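Local coordinates for protein nucleoporin nup120 (PDB 4GQ2) that serves as a structural component of the nuclear pore complex, the assembly through which nuclear transport passes, at residues Q72-S77 with T146-P151. Numbering follows the deposited sequence.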
loop_
_atom_site.group_PDB
_atom_site.type_symbol
_atom_site.label_atom_id
_atom_site.label_comp_id
_atom_site.label_asym_id
_atom_site.label_seq_id
_atom_site.Cartn_x
_atom_site.Cartn_y
_atom_site.Cartn_z
ATOM N N GLN A 72 -5.306 28.127 8.813
ATOM C CA GLN A 72 -5.422 27.325 7.604
ATOM C C GLN A 72 -4.212 27.608 6.718
ATOM O O GLN A 72 -3.800 28.760 6.567
ATOM C CB GLN A 72 -6.733 27.594 6.860
ATOM C CG GLN A 72 -7.157 26.432 5.968
ATOM C CD GLN A 72 -8.640 26.423 5.630
ATOM O OE1 GLN A 72 -9.291 27.470 5.582
ATOM N NE2 GLN A 72 -9.182 25.231 5.387
ATOM N N THR A 73 -3.632 26.544 6.168
ATOM C CA THR A 73 -2.455 26.649 5.315
ATOM C C THR A 73 -2.810 26.090 3.942
ATOM O O THR A 73 -3.105 24.905 3.795
ATOM C CB THR A 73 -1.237 25.927 5.929
ATOM O OG1 THR A 73 -1.020 26.398 7.265
ATOM C CG2 THR A 73 0.010 26.187 5.116
ATOM N N LEU A 74 -2.798 26.966 2.946
ATOM C CA LEU A 74 -3.337 26.646 1.634
ATOM C C LEU A 74 -2.285 26.681 0.544
ATOM O O LEU A 74 -1.496 27.619 0.454
ATOM C CB LEU A 74 -4.481 27.604 1.288
ATOM C CG LEU A 74 -5.664 27.637 2.266
ATOM C CD1 LEU A 74 -6.653 28.717 1.848
ATOM C CD2 LEU A 74 -6.348 26.272 2.367
ATOM N N ARG A 75 -2.290 25.655 -0.295
ATOM C CA ARG A 75 -1.359 25.591 -1.394
ATOM C C ARG A 75 -2.074 25.841 -2.715
ATOM O O ARG A 75 -2.980 25.097 -3.099
ATOM C CB ARG A 75 -0.623 24.247 -1.388
ATOM C CG ARG A 75 -0.060 23.802 -2.726
ATOM C CD ARG A 75 1.127 24.631 -3.186
ATOM N NE ARG A 75 1.386 24.330 -4.592
ATOM C CZ ARG A 75 2.360 23.540 -5.027
ATOM N NH1 ARG A 75 3.212 22.986 -4.170
ATOM N NH2 ARG A 75 2.481 23.306 -6.329
ATOM N N TRP A 76 -1.654 26.908 -3.395
ATOM C CA TRP A 76 -2.213 27.277 -4.688
ATOM C C TRP A 76 -1.259 26.946 -5.782
ATOM O O TRP A 76 -0.043 26.987 -5.597
ATOM C CB TRP A 76 -2.563 28.760 -4.739
ATOM C CG TRP A 76 -1.397 29.695 -4.503
ATOM C CD1 TRP A 76 -0.933 30.176 -3.284
ATOM C CD2 TRP A 76 -0.520 30.312 -5.510
ATOM N NE1 TRP A 76 0.139 31.018 -3.460
ATOM C CE2 TRP A 76 0.438 31.145 -4.766
ATOM C CE3 TRP A 76 -0.434 30.264 -6.896
ATOM C CZ2 TRP A 76 1.434 31.882 -5.407
ATOM C CZ3 TRP A 76 0.572 31.018 -7.537
ATOM C CH2 TRP A 76 1.483 31.803 -6.809
ATOM N N SER A 77 -1.809 26.599 -6.938
ATOM C CA SER A 77 -1.002 26.342 -8.120
ATOM C C SER A 77 -1.772 26.884 -9.318
ATOM O O SER A 77 -3.009 26.943 -9.293
ATOM C CB SER A 77 -0.737 24.836 -8.273
ATOM O OG SER A 77 -0.179 24.282 -7.083
ATOM N N THR A 146 -16.011 25.997 3.982
ATOM C CA THR A 146 -16.992 24.986 3.582
ATOM C C THR A 146 -16.607 24.251 2.300
ATOM O O THR A 146 -16.893 23.060 2.153
ATOM C CB THR A 146 -18.382 25.636 3.391
ATOM O OG1 THR A 146 -18.871 26.084 4.658
ATOM C CG2 THR A 146 -19.388 24.659 2.801
ATOM N N TRP A 147 -15.965 24.968 1.377
ATOM C CA TRP A 147 -15.633 24.426 0.060
ATOM C C TRP A 147 -14.721 23.244 0.168
ATOM O O TRP A 147 -14.750 22.341 -0.670
ATOM C CB TRP A 147 -14.949 25.476 -0.803
ATOM C CG TRP A 147 -15.779 26.685 -1.140
ATOM C CD1 TRP A 147 -17.123 26.918 -0.849
ATOM C CD2 TRP A 147 -15.345 27.859 -1.898
ATOM N NE1 TRP A 147 -17.522 28.132 -1.335
ATOM C CE2 TRP A 147 -16.508 28.748 -1.976
ATOM C CE3 TRP A 147 -14.150 28.255 -2.488
ATOM C CZ2 TRP A 147 -16.454 29.975 -2.623
ATOM C CZ3 TRP A 147 -14.106 29.493 -3.138
ATOM C CH2 TRP A 147 -15.232 30.330 -3.206
ATOM N N PHE A 148 -13.886 23.260 1.200
ATOM C CA PHE A 148 -12.935 22.200 1.422
ATOM C C PHE A 148 -13.557 21.031 2.173
ATOM O O PHE A 148 -13.020 19.926 2.152
ATOM C CB PHE A 148 -11.724 22.747 2.184
ATOM C CG PHE A 148 -10.996 23.833 1.451
ATOM C CD1 PHE A 148 -10.004 23.519 0.527
ATOM C CD2 PHE A 148 -11.309 25.170 1.669
ATOM C CE1 PHE A 148 -9.333 24.520 -0.160
ATOM C CE2 PHE A 148 -10.644 26.172 0.981
ATOM C CZ PHE A 148 -9.657 25.845 0.065
ATOM N N GLN A 149 -14.703 21.268 2.811
ATOM C CA GLN A 149 -15.242 20.318 3.784
ATOM C C GLN A 149 -16.451 19.534 3.314
ATOM O O GLN A 149 -16.575 18.355 3.626
ATOM C CB GLN A 149 -15.572 21.030 5.090
ATOM C CG GLN A 149 -14.395 21.749 5.729
ATOM C CD GLN A 149 -14.839 22.782 6.742
ATOM O OE1 GLN A 149 -16.004 23.171 6.770
ATOM N NE2 GLN A 149 -13.912 23.230 7.584
ATOM N N LEU A 150 -17.342 20.186 2.574
ATOM C CA LEU A 150 -18.629 19.588 2.230
ATOM C C LEU A 150 -18.795 19.431 0.728
ATOM O O LEU A 150 -18.420 20.334 -0.023
ATOM C CB LEU A 150 -19.780 20.435 2.788
ATOM C CG LEU A 150 -19.830 20.734 4.294
ATOM C CD1 LEU A 150 -20.889 21.789 4.582
ATOM C CD2 LEU A 150 -20.062 19.477 5.129
ATOM N N PRO A 151 -19.369 18.289 0.286
ATOM C CA PRO A 151 -19.591 18.026 -1.140
ATOM C C PRO A 151 -20.594 19.002 -1.761
ATOM O O PRO A 151 -21.531 19.434 -1.082
ATOM C CB PRO A 151 -20.144 16.593 -1.159
ATOM C CG PRO A 151 -20.700 16.367 0.203
ATOM C CD PRO A 151 -19.865 17.189 1.138
#
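F148 reaches from the short, weakly bonded helical turn at 146-149 to segment 72-77, where its ring meets the side chains of L74 and Q72. The apolar part is a single touch: the far end of the ring, CZ of F148, lies 4.1 Å from methyl CD2 of L74. The two side chains meet at an oblique angle. Both send CG anti to their own carbonyl carbon (chi1 -58° in L74, -61° in F148), and this rotation carries the two groups toward each other, although the CA atoms of L74 and F148 stay 10.6 Å apart. I86 of strand 83-88 touches both side chains and joins them in one apolar cluster.

Within the beta-propeller domain, 73-79 is an inner strand of a five-stranded mixed sheet, between 59-64 and 83-88. The turn 146-149 follows strand 138-143 of the four-stranded antiparallel sheet that comes next in the chain, and the contact thus joins two successive sheets of the propeller. The turn is held by T146 O, which accepts from both Q149 N and L150 N.

Q72 adds a polar group beside the ring. An almost fully extended side chain (chi1 -156°, chi2 159°) carries its amide to F148, with NE2 of Q72 at 4.3 Å from CD2 of F148, also at a slant to the ring. This buried nitrogen donates a hydrogen bond to D88 OD2, which satisfies it and holds the amide beside the ring.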